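Local coordinates for protein 2-methyl-3-hydroxypyridine-5-carboxylic acid oxygenase (Mesorhizobium loti, PDB 3ALJ) that probably catalyses the FAD-dependent oxygenation and ring opening of 2-methyl-3-hydroxypyridine-5-carboxylic acid, a step in vitamin B6 breakdown, at residues Arg13-Gly18 / Arg38-Ser43; Gly19-Leu24 / Ser107-Ala112; Ser44-Phe49 / Ile124-Glu129. All blocks are in the same frame, centred on the assembly; numbering follows the deposited sequence. Where two conformers were deposited one is given.

Interaction 1 (Arg13-Gly18 / Arg38-Ser43). With FAD (flavin-adenine dinucleotide), chain B.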
# COMPACT_ATOMS: atom_id res chain seq x y z
N ARG A 13 -22.49 -12.97 -8.75
CA ARG A 13 -21.16 -13.50 -8.89
C ARG A 13 -20.11 -12.38 -9.23
O ARG A 13 -20.39 -11.56 -10.07
CB ARG A 13 -21.17 -14.52 -10.04
CG ARG A 13 -19.80 -15.31 -9.99
CD ARG A 13 -19.55 -16.42 -10.90
NE ARG A 13 -20.52 -17.42 -10.56
CZ ARG A 13 -20.67 -18.49 -11.33
NH1 ARG A 13 -21.65 -19.38 -11.03
NH2 ARG A 13 -19.88 -18.65 -12.38
N ALA A 14 -19.00 -12.43 -8.50
CA ALA A 14 -17.89 -11.48 -8.82
C ALA A 14 -16.66 -12.32 -9.14
O ALA A 14 -16.35 -13.29 -8.50
CB ALA A 14 -17.66 -10.65 -7.57
N GLU A 15 -15.95 -11.78 -10.14
CA GLU A 15 -14.59 -12.37 -10.48
C GLU A 15 -13.60 -11.20 -10.25
O GLU A 15 -13.74 -10.11 -10.80
CB GLU A 15 -14.57 -12.80 -11.98
CG GLU A 15 -15.48 -14.00 -12.25
CD GLU A 15 -14.88 -15.29 -11.81
OE1 GLU A 15 -13.75 -15.29 -11.28
OE2 GLU A 15 -15.52 -16.33 -11.97
N VAL A 16 -12.60 -11.47 -9.40
CA VAL A 16 -11.61 -10.48 -8.99
C VAL A 16 -10.30 -10.90 -9.59
O VAL A 16 -9.85 -12.09 -9.42
CB VAL A 16 -11.54 -10.45 -7.47
CG1 VAL A 16 -10.43 -9.46 -7.01
CG2 VAL A 16 -12.86 -10.12 -6.83
N ALA A 17 -9.66 -10.02 -10.34
CA ALA A 17 -8.30 -10.23 -10.82
C ALA A 17 -7.31 -9.53 -9.89
O ALA A 17 -7.32 -8.28 -9.81
CB ALA A 17 -8.27 -9.56 -12.25
N GLY A 18 -6.39 -10.34 -9.34
CA GLY A 18 -5.29 -9.81 -8.48
C GLY A 18 -5.50 -10.15 -7.05
O GLY A 18 -6.56 -9.91 -6.46
N ARG A 38 -14.86 -15.23 -6.70
CA ARG A 38 -13.70 -16.01 -7.01
C ARG A 38 -12.55 -15.03 -7.31
O ARG A 38 -12.82 -13.93 -7.92
CB ARG A 38 -13.96 -16.83 -8.30
CG ARG A 38 -15.16 -17.84 -8.05
CD ARG A 38 -16.41 -17.27 -8.69
NE ARG A 38 -17.61 -18.11 -8.43
CZ ARG A 38 -17.88 -19.21 -9.13
NH1 ARG A 38 -19.01 -19.84 -8.85
NH2 ARG A 38 -17.08 -19.64 -10.15
N LEU A 39 -11.36 -15.33 -6.84
CA LEU A 39 -10.17 -14.42 -7.03
C LEU A 39 -9.10 -15.14 -7.76
O LEU A 39 -8.81 -16.34 -7.47
CB LEU A 39 -9.71 -13.98 -5.61
CG LEU A 39 -8.47 -13.05 -5.66
CD1 LEU A 39 -8.60 -11.95 -4.54
CD2 LEU A 39 -7.16 -13.73 -5.53
N HIS A 40 -8.47 -14.44 -8.70
CA HIS A 40 -7.45 -14.98 -9.56
C HIS A 40 -6.11 -14.26 -9.35
O HIS A 40 -6.04 -13.04 -9.70
CB HIS A 40 -7.91 -14.88 -10.99
CG HIS A 40 -9.21 -15.58 -11.24
ND1 HIS A 40 -9.29 -16.95 -11.54
CD2 HIS A 40 -10.49 -15.15 -11.04
CE1 HIS A 40 -10.59 -17.29 -11.56
NE2 HIS A 40 -11.34 -16.21 -11.31
N GLU A 41 -5.12 -14.95 -8.84
CA GLU A 41 -3.77 -14.37 -8.71
C GLU A 41 -2.84 -14.96 -9.79
O GLU A 41 -2.74 -16.22 -9.82
CB GLU A 41 -3.24 -14.69 -7.25
CG GLU A 41 -1.76 -14.43 -7.08
CD GLU A 41 -1.35 -13.02 -7.47
OE1 GLU A 41 -0.37 -12.80 -8.21
OE2 GLU A 41 -2.01 -12.05 -6.95
N LYS A 42 -2.18 -14.11 -10.52
CA LYS A 42 -1.26 -14.57 -11.58
C LYS A 42 -0.09 -15.35 -11.08
O LYS A 42 0.35 -16.36 -11.69
CB LYS A 42 -0.85 -13.34 -12.41
CG LYS A 42 0.38 -13.60 -13.34
CD LYS A 42 0.74 -12.24 -14.09
CE LYS A 42 1.18 -11.17 -13.14
NZ LYS A 42 1.79 -10.02 -13.96
N SER A 43 0.49 -14.93 -9.96
CA SER A 43 1.72 -15.57 -9.42
C SER A 43 1.41 -16.95 -8.92
O SER A 43 0.24 -17.38 -8.68
CB SER A 43 2.29 -14.68 -8.30
OG SER A 43 2.74 -13.52 -8.96
PA FAD B . -0.59 -4.99 -5.89
O1A FAD B . -0.23 -4.97 -4.44
O2A FAD B . 0.40 -4.70 -6.86
O5B FAD B . -1.22 -6.42 -6.16
C5B FAD B . -1.66 -6.81 -7.51
C4B FAD B . -1.64 -8.32 -7.41
O4B FAD B . -2.17 -8.70 -8.73
C3B FAD B . -0.30 -8.95 -7.34
O3B FAD B . -0.27 -10.02 -6.38
C2B FAD B . -0.02 -9.39 -8.82
O2B FAD B . 0.84 -10.54 -8.92
C1B FAD B . -1.37 -9.80 -9.31
N9A FAD B . -1.58 -9.60 -10.71
C8A FAD B . -1.02 -8.67 -11.56
N7A FAD B . -1.54 -8.75 -12.79
C5A FAD B . -2.48 -9.77 -12.74
C6A FAD B . -3.40 -10.25 -13.67
N6A FAD B . -3.43 -9.75 -14.95
N1A FAD B . -4.20 -11.24 -13.26
C2A FAD B . -4.15 -11.77 -12.03
N3A FAD B . -3.30 -11.32 -11.06
C4A FAD B . -2.50 -10.29 -11.44
N1 FAD B . 0.99 1.95 0.67
C2 FAD B . 0.58 2.11 1.92
O2 FAD B . -0.62 2.11 2.25
N3 FAD B . 1.52 2.31 2.93
C4 FAD B . 2.89 2.31 2.68
O4 FAD B . 3.71 2.34 3.67
C4X FAD B . 3.28 2.16 1.36
N5 FAD B . 4.67 2.26 1.02
C5X FAD B . 5.05 2.17 -0.31
C6 FAD B . 6.39 2.38 -0.69
C7 FAD B . 6.77 2.23 -2.00
C7M FAD B . 8.27 2.44 -2.37
C8 FAD B . 5.84 1.95 -2.97
C8M FAD B . 6.23 1.81 -4.46
C9 FAD B . 4.50 1.75 -2.61
C9A FAD B . 4.08 1.91 -1.27
N10 FAD B . 2.68 1.75 -0.87
C10 FAD B . 2.31 1.93 0.41
C1' FAD B . 1.63 1.48 -1.96
C2' FAD B . 1.29 -0.00 -1.97
O2' FAD B . 2.49 -0.77 -2.16
C3' FAD B . 0.38 -0.31 -3.18
O3' FAD B . -0.49 0.87 -3.38
C4' FAD B . -0.53 -1.45 -2.98
O4' FAD B . 0.31 -2.63 -2.82
C5' FAD B . -1.39 -1.69 -4.18
O5' FAD B . -2.21 -2.82 -3.92
P FAD B . -2.96 -3.45 -5.17
O1P FAD B . -3.67 -4.62 -4.63
O2P FAD B . -3.72 -2.43 -5.95
O3P FAD B . -1.77 -3.92 -6.16
O HOH W 1 -14.64 -18.72 -11.25
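R38 N donates to A14 O, opening a run of four backbone hydrogen bonds between parallel strands 13-17 and 36-40, the paired strands of a Rossmann-type beta-alpha-beta unit. V16 is held at both polar atoms, its N donating to R38 O at 2.9 Å and its O accepting from H40 N at 2.8 Å. G18 N closes the run on H40 O (2.7 Å), whereas G18 O is buried without a partner, L39 CD1 lying against it. The carboxylate of E15 divides its work. OE1 is met on its syn side by H40 NE2 at 2.6 Å, within the imidazole plane, and H40 ND1 is bonded to S128 OG, which satisfies both ring nitrogens. OE2 instead accepts a hydrogen bond from a water, which in turn accepts one from R38 NH2. The guanidinium of R13 lies flat on that of R38, centres 3.6 Å apart and planes 10° from parallel; D36, salt-bridged to R38 NH1 and weakly paired with R13 NE, probably offsets the like charges. Where the strand ends, E41 bends at chi2 (55°) to present both oxygens to the ribose: FAD O2B donates to E41 OE1 and FAD O3B to E41 OE2, each at 2.7 Å.

Interaction 2 (Gly19-Leu24 / Ser107-Ala112). With FAD (flavin-adenine dinucleotide), chain B.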
# COMPACT_ATOMS: atom_id res chain seq x y z
N GLY A 19 -4.47 -10.70 -6.47
CA GLY A 19 -4.50 -11.09 -5.01
C GLY A 19 -3.64 -10.24 -4.14
O GLY A 19 -3.04 -10.73 -3.21
N GLY A 20 -3.56 -8.97 -4.48
CA GLY A 20 -2.94 -8.00 -3.55
C GLY A 20 -3.91 -7.42 -2.57
O GLY A 20 -4.99 -7.97 -2.30
N PHE A 21 -3.51 -6.30 -1.96
CA PHE A 21 -4.40 -5.76 -0.88
C PHE A 21 -5.74 -5.30 -1.43
O PHE A 21 -6.77 -5.48 -0.81
CB PHE A 21 -3.66 -4.61 -0.15
CG PHE A 21 -2.32 -4.96 0.32
CD1 PHE A 21 -2.12 -5.98 1.19
CD2 PHE A 21 -1.20 -4.30 -0.15
CE1 PHE A 21 -0.85 -6.41 1.61
CE2 PHE A 21 0.13 -4.70 0.34
CZ PHE A 21 0.25 -5.69 1.26
N ALA A 22 -5.78 -4.74 -2.64
CA ALA A 22 -7.06 -4.34 -3.19
C ALA A 22 -8.01 -5.48 -3.52
O ALA A 22 -9.18 -5.51 -3.15
CB ALA A 22 -6.83 -3.48 -4.45
N GLY A 23 -7.40 -6.54 -4.15
CA GLY A 23 -8.26 -7.66 -4.53
C GLY A 23 -8.75 -8.51 -3.39
O GLY A 23 -9.92 -8.92 -3.38
N LEU A 24 -7.86 -8.68 -2.43
CA LEU A 24 -8.28 -9.44 -1.24
C LEU A 24 -9.32 -8.65 -0.42
O LEU A 24 -10.25 -9.26 0.11
CB LEU A 24 -7.07 -9.76 -0.37
CG LEU A 24 -6.10 -10.82 -0.94
CD1 LEU A 24 -4.76 -10.81 -0.14
CD2 LEU A 24 -6.75 -12.18 -0.83
N SER A 107 4.18 -9.15 4.49
CA SER A 107 3.68 -10.51 4.66
C SER A 107 2.67 -10.61 5.77
O SER A 107 1.65 -11.30 5.65
CB SER A 107 4.87 -11.39 4.91
OG SER A 107 5.57 -11.54 3.68
N HIS A 108 2.88 -9.82 6.85
CA HIS A 108 1.90 -9.88 7.94
C HIS A 108 0.54 -9.42 7.52
O HIS A 108 -0.46 -10.06 7.81
CB HIS A 108 2.48 -9.03 9.11
CG HIS A 108 1.63 -9.07 10.34
ND1 HIS A 108 1.66 -10.16 11.19
CD2 HIS A 108 0.79 -8.17 10.86
CE1 HIS A 108 0.85 -9.89 12.22
NE2 HIS A 108 0.34 -8.67 12.06
N LEU A 109 0.50 -8.31 6.77
CA LEU A 109 -0.78 -7.80 6.34
C LEU A 109 -1.44 -8.76 5.32
O LEU A 109 -2.61 -9.09 5.40
CB LEU A 109 -0.61 -6.40 5.76
CG LEU A 109 -1.82 -5.76 5.10
CD1 LEU A 109 -2.98 -5.73 6.12
CD2 LEU A 109 -1.47 -4.43 4.58
N HIS A 110 -0.59 -9.15 4.34
CA HIS A 110 -1.11 -9.95 3.26
C HIS A 110 -1.58 -11.33 3.82
O HIS A 110 -2.70 -11.75 3.44
CB HIS A 110 -0.00 -10.05 2.17
CG HIS A 110 -0.53 -10.52 0.88
ND1 HIS A 110 -0.47 -11.83 0.51
CD2 HIS A 110 -1.15 -9.85 -0.12
CE1 HIS A 110 -1.00 -11.94 -0.70
NE2 HIS A 110 -1.46 -10.76 -1.08
N ASP A 111 -0.87 -11.93 4.79
CA ASP A 111 -1.28 -13.23 5.30
C ASP A 111 -2.56 -13.08 6.11
O ASP A 111 -3.50 -13.90 5.95
CB ASP A 111 -0.14 -13.86 6.14
CG ASP A 111 1.03 -14.36 5.28
OD1 ASP A 111 1.09 -14.22 4.01
OD2 ASP A 111 1.97 -14.71 6.09
N ALA A 112 -2.78 -11.94 6.82
CA ALA A 112 -4.03 -11.77 7.51
C ALA A 112 -5.20 -11.67 6.58
O ALA A 112 -6.25 -12.29 6.87
CB ALA A 112 -3.94 -10.49 8.40
PA FAD B . -0.59 -4.99 -5.89
O1A FAD B . -0.23 -4.97 -4.44
O2A FAD B . 0.40 -4.70 -6.86
O5B FAD B . -1.22 -6.42 -6.16
C5B FAD B . -1.66 -6.81 -7.51
C4B FAD B . -1.64 -8.32 -7.41
O4B FAD B . -2.17 -8.70 -8.73
C3B FAD B . -0.30 -8.95 -7.34
O3B FAD B . -0.27 -10.02 -6.38
C2B FAD B . -0.02 -9.39 -8.82
O2B FAD B . 0.84 -10.54 -8.92
C1B FAD B . -1.37 -9.80 -9.31
N9A FAD B . -1.58 -9.60 -10.71
C8A FAD B . -1.02 -8.67 -11.56
N7A FAD B . -1.54 -8.75 -12.79
C5A FAD B . -2.48 -9.77 -12.74
C6A FAD B . -3.40 -10.25 -13.67
N6A FAD B . -3.43 -9.75 -14.95
N1A FAD B . -4.20 -11.24 -13.26
C2A FAD B . -4.15 -11.77 -12.03
N3A FAD B . -3.30 -11.32 -11.06
C4A FAD B . -2.50 -10.29 -11.44
N1 FAD B . 0.99 1.95 0.67
C2 FAD B . 0.58 2.11 1.92
O2 FAD B . -0.62 2.11 2.25
N3 FAD B . 1.52 2.31 2.93
C4 FAD B . 2.89 2.31 2.68
O4 FAD B . 3.71 2.34 3.67
C4X FAD B . 3.28 2.16 1.36
N5 FAD B . 4.67 2.26 1.02
C5X FAD B . 5.05 2.17 -0.31
C6 FAD B . 6.39 2.38 -0.69
C7 FAD B . 6.77 2.23 -2.00
C7M FAD B . 8.27 2.44 -2.37
C8 FAD B . 5.84 1.95 -2.97
C8M FAD B . 6.23 1.81 -4.46
C9 FAD B . 4.50 1.75 -2.61
C9A FAD B . 4.08 1.91 -1.27
N10 FAD B . 2.68 1.75 -0.87
C10 FAD B . 2.31 1.93 0.41
C1' FAD B . 1.63 1.48 -1.96
C2' FAD B . 1.29 -0.00 -1.97
O2' FAD B . 2.49 -0.77 -2.16
C3' FAD B . 0.38 -0.31 -3.18
O3' FAD B . -0.49 0.87 -3.38
C4' FAD B . -0.53 -1.45 -2.98
O4' FAD B . 0.31 -2.63 -2.82
C5' FAD B . -1.39 -1.69 -4.18
O5' FAD B . -2.21 -2.82 -3.92
P FAD B . -2.96 -3.45 -5.17
O1P FAD B . -3.67 -4.62 -4.63
O2P FAD B . -3.72 -2.43 -5.95
O3P FAD B . -1.77 -3.92 -6.16
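H110 reaches from helix 106-119 to the glycine-rich turn and, in the conformer described here, donates from NE2 to G19 O at 2.7 Å. The acceptor lies close to the imidazole plane and the donor in the plane of the carbonyl, a well-directed bond inside a buried contact. With CG anti to the backbone N (chi1 -165°), the H110 ring swings off its own helix toward G19. L24 CD1 then rests over a face of that imidazole, 3.9 Å from the ring centroid in a CH-pi contact, while F21 CE1 lies at its edge. The two rings form an offset edge-to-face pair, planes 73° apart and centroids separated by 5.7 Å, with the edge of H110 turned to the face of F21. L109 CD2 also sits over a face of the phenyl, 4.0 Å from its centroid. At the rim of the same phenyl, F21 CD2 is 3.5 Å from FAD O4'. An alanine at F21 would remove the ring that meets L109, H110 and the ribityl chain, and would probably open a gap beside the cofactor with L109 CD2 left without its aromatic partner. The turn fits the GxGxxG pattern of Rossmann-type dinucleotide folds, with G20 as N-cap of helix 21-32. A side chain at G20 would run into FAD O5B, and from the first turn of the helix A22 N donates to FAD O1P at 2.9 Å, so that the helix N terminus faces the pyrophosphate. Further out, I53 of strand 52-56 touches both F21 and L109, V72 packs on L109, and A48 lies against H110. G19 is held at both of its backbone polar atoms, its N donating to E41 OE2.

Interaction 3 (Ser44-Phe49 / Ile124-Glu129); sequences SELRAF and ISVNSE. With FAD (flavin-adenine dinucleotide), chain B.
L46 meets V126 and I124 through its branched end, and these touches make the apolar part of the contact between 44-49 and 124-129, with S44 against V126 and N127 making the rest. L46 CD2 lies 3.6 Å from V126 CG1 and 3.9 Å from I124 CG2, so a single methyl is shared by two neighbours that project from the same side of their segment. L46 CD1 is nearest I124 CG2, at 4.1 Å. CG of L46 stands anti to its carbonyl carbon (chi1 -53°), which brings the branch point against V126 CG1, with CD2 touching both V126 and I124. V114 and R118 of helix 106-119 also touch this leucine. I124 belongs to strand 123-125, an outermost strand of the sheet of the Rossmann-type FAD-binding fold, and its neighbour there is strand 36-40; residues 44-49 are loop that follows that neighbour and heads back past the edge, the two touching parts running 146° apart. Contacts of polar groups with carbon come next, and the segments share no hydrogen bond. V126 CG2 packs on S44 O at 3.6 Å, while the amide of N127 lies against the S44 backbone, its ND2 3.3 Å from S44 CA. N127 itself has a left-handed backbone conformation, turning the chain away from the strand direction. Backbone hydrogen bonds joining S125 to L39 and E41, and N127 to S43, hold this turn to the chain leading into the loop. Two further contacts are with the cofactor: S128 O faces FAD C2A at 3.5 Å, and E129 CG approaches FAD N6A at the same distance, its OE2 salt-bridged to K161.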
# COMPACT_ATOMS: atom_id res chain seq x y z
N SER A 44 2.51 -17.71 -8.84
CA SER A 44 2.35 -19.12 -8.46
C SER A 44 2.10 -19.32 -7.01
O SER A 44 1.71 -20.40 -6.61
CB SER A 44 3.58 -19.93 -8.82
OG SER A 44 4.67 -19.48 -8.03
N GLU A 45 2.28 -18.25 -6.19
CA GLU A 45 2.02 -18.37 -4.75
C GLU A 45 1.32 -17.03 -4.40
O GLU A 45 1.47 -16.05 -5.15
CB GLU A 45 3.32 -18.37 -3.91
CG GLU A 45 4.21 -19.50 -4.13
CD GLU A 45 5.42 -19.38 -3.24
OE1 GLU A 45 5.72 -20.41 -2.59
OE2 GLU A 45 6.04 -18.26 -3.19
N LEU A 46 0.68 -17.07 -3.24
CA LEU A 46 0.13 -15.83 -2.62
C LEU A 46 1.19 -15.18 -1.77
O LEU A 46 1.53 -15.71 -0.70
CB LEU A 46 -1.09 -16.15 -1.82
CG LEU A 46 -2.17 -16.92 -2.58
CD1 LEU A 46 -3.23 -17.42 -1.55
CD2 LEU A 46 -2.87 -16.08 -3.63
N ARG A 47 1.70 -14.04 -2.26
CA ARG A 47 2.88 -13.38 -1.57
C ARG A 47 2.75 -11.88 -1.80
O ARG A 47 2.01 -11.37 -2.68
CB ARG A 47 4.22 -14.01 -2.11
CG ARG A 47 4.58 -13.56 -3.48
CD ARG A 47 5.40 -14.72 -4.20
NE ARG A 47 6.88 -14.62 -4.20
CZ ARG A 47 7.79 -15.43 -3.60
NH1 ARG A 47 7.45 -16.48 -2.83
NH2 ARG A 47 9.08 -15.16 -3.77
N ALA A 48 3.43 -11.11 -0.94
CA ALA A 48 3.47 -9.65 -1.10
C ALA A 48 4.91 -9.21 -1.03
O ALA A 48 5.53 -9.43 -0.01
CB ALA A 48 2.66 -8.94 0.08
N PHE A 49 5.29 -8.38 -1.97
CA PHE A 49 6.65 -7.79 -2.04
C PHE A 49 6.65 -6.40 -1.47
O PHE A 49 5.58 -5.74 -1.37
CB PHE A 49 6.94 -7.70 -3.53
CG PHE A 49 7.20 -9.04 -4.12
CD1 PHE A 49 6.19 -9.69 -4.86
CD2 PHE A 49 8.45 -9.61 -3.98
CE1 PHE A 49 6.38 -10.95 -5.41
CE2 PHE A 49 8.71 -10.89 -4.56
CZ PHE A 49 7.66 -11.56 -5.29
N ILE A 124 -9.99 -18.95 -4.22
CA ILE A 124 -8.75 -18.30 -4.67
C ILE A 124 -8.00 -19.28 -5.55
O ILE A 124 -7.80 -20.47 -5.22
CB ILE A 124 -7.83 -18.02 -3.47
CG1 ILE A 124 -8.54 -16.95 -2.56
CG2 ILE A 124 -6.52 -17.47 -3.94
CD1 ILE A 124 -7.78 -16.74 -1.24
N SER A 125 -7.65 -18.77 -6.72
CA SER A 125 -6.75 -19.53 -7.62
C SER A 125 -5.42 -18.84 -7.79
O SER A 125 -5.37 -17.65 -8.02
CB SER A 125 -7.41 -19.60 -8.99
OG SER A 125 -8.61 -20.37 -8.95
N VAL A 126 -4.33 -19.59 -7.72
CA VAL A 126 -3.01 -19.14 -8.11
C VAL A 126 -2.64 -19.60 -9.55
O VAL A 126 -3.46 -20.35 -10.16
CB VAL A 126 -1.90 -19.48 -7.19
CG1 VAL A 126 -2.02 -18.83 -5.77
CG2 VAL A 126 -1.80 -21.09 -7.01
N ASN A 127 -1.58 -19.00 -10.10
CA ASN A 127 -1.24 -19.29 -11.54
C ASN A 127 -2.44 -19.01 -12.41
O ASN A 127 -2.75 -19.73 -13.43
CB ASN A 127 -0.89 -20.82 -11.72
CG ASN A 127 0.31 -21.24 -10.98
OD1 ASN A 127 0.28 -22.18 -10.14
ND2 ASN A 127 1.32 -20.59 -11.25
N SER A 128 -3.21 -17.91 -12.11
CA SER A 128 -4.46 -17.61 -12.78
C SER A 128 -4.50 -16.14 -13.12
O SER A 128 -4.78 -15.25 -12.28
CB SER A 128 -5.60 -17.98 -11.79
OG SER A 128 -6.88 -17.92 -12.53
N GLU A 129 -4.09 -15.86 -14.33
CA GLU A 129 -3.92 -14.46 -14.79
C GLU A 129 -5.04 -13.99 -15.62
O GLU A 129 -5.41 -14.66 -16.64
CB GLU A 129 -2.59 -14.34 -15.63
CG GLU A 129 -2.36 -12.89 -16.19
CD GLU A 129 -1.22 -12.79 -17.15
OE1 GLU A 129 -0.75 -13.84 -17.65
OE2 GLU A 129 -0.82 -11.66 -17.41
PA FAD B . -0.59 -4.99 -5.89
O1A FAD B . -0.23 -4.97 -4.44
O2A FAD B . 0.40 -4.70 -6.86
O5B FAD B . -1.22 -6.42 -6.16
C5B FAD B . -1.66 -6.81 -7.51
C4B FAD B . -1.64 -8.32 -7.41
O4B FAD B . -2.17 -8.70 -8.73
C3B FAD B . -0.30 -8.95 -7.34
O3B FAD B . -0.27 -10.02 -6.38
C2B FAD B . -0.02 -9.39 -8.82
O2B FAD B . 0.84 -10.54 -8.92
C1B FAD B . -1.37 -9.80 -9.31
N9A FAD B . -1.58 -9.60 -10.71
C8A FAD B . -1.02 -8.67 -11.56
N7A FAD B . -1.54 -8.75 -12.79
C5A FAD B . -2.48 -9.77 -12.74
C6A FAD B . -3.40 -10.25 -13.67
N6A FAD B . -3.43 -9.75 -14.95
N1A FAD B . -4.20 -11.24 -13.26
C2A FAD B . -4.15 -11.77 -12.03
N3A FAD B . -3.30 -11.32 -11.06
C4A FAD B . -2.50 -10.29 -11.44
N1 FAD B . 0.99 1.95 0.67
C2 FAD B . 0.58 2.11 1.92
O2 FAD B . -0.62 2.11 2.25
N3 FAD B . 1.52 2.31 2.93
C4 FAD B . 2.89 2.31 2.68
O4 FAD B . 3.71 2.34 3.67
C4X FAD B . 3.28 2.16 1.36
N5 FAD B . 4.67 2.26 1.02
C5X FAD B . 5.05 2.17 -0.31
C6 FAD B . 6.39 2.38 -0.69
C7 FAD B . 6.77 2.23 -2.00
C7M FAD B . 8.27 2.44 -2.37
C8 FAD B . 5.84 1.95 -2.97
C8M FAD B . 6.23 1.81 -4.46
C9 FAD B . 4.50 1.75 -2.61
C9A FAD B . 4.08 1.91 -1.27
N10 FAD B . 2.68 1.75 -0.87
C10 FAD B . 2.31 1.93 0.41
C1' FAD B . 1.63 1.48 -1.96
C2' FAD B . 1.29 -0.00 -1.97
O2' FAD B . 2.49 -0.77 -2.16
C3' FAD B . 0.38 -0.31 -3.18
O3' FAD B . -0.49 0.87 -3.38
C4' FAD B . -0.53 -1.45 -2.98
O4' FAD B . 0.31 -2.63 -2.82
C5' FAD B . -1.39 -1.69 -4.18
O5' FAD B . -2.21 -2.82 -3.92
P FAD B . -2.96 -3.45 -5.17
O1P FAD B . -3.67 -4.62 -4.63
O2P FAD B . -3.72 -2.43 -5.95
O3P FAD B . -1.77 -3.92 -6.16

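From the N terminus, interaction 1 closes the shortest loop, 19 residues that hold helix 21-32 of the beta-alpha-beta unit. Interaction 2 starts inside that loop, at 19-24, and spans 82 residues to reach helix 106-119, so the two cross. Interaction 3 opens only after interaction 1 has closed, and lies in series with it, yet it crosses interaction 2 because 107-112 falls between 44-49 and 124-129; none nests within another. Together they tie the first two strands, the glycine turn, the helix 106-119 and the edge strand 123-125 around FAD. H110 CE1 packs on R47 O at 3.7 Å, where interactions 2 and 3 touch.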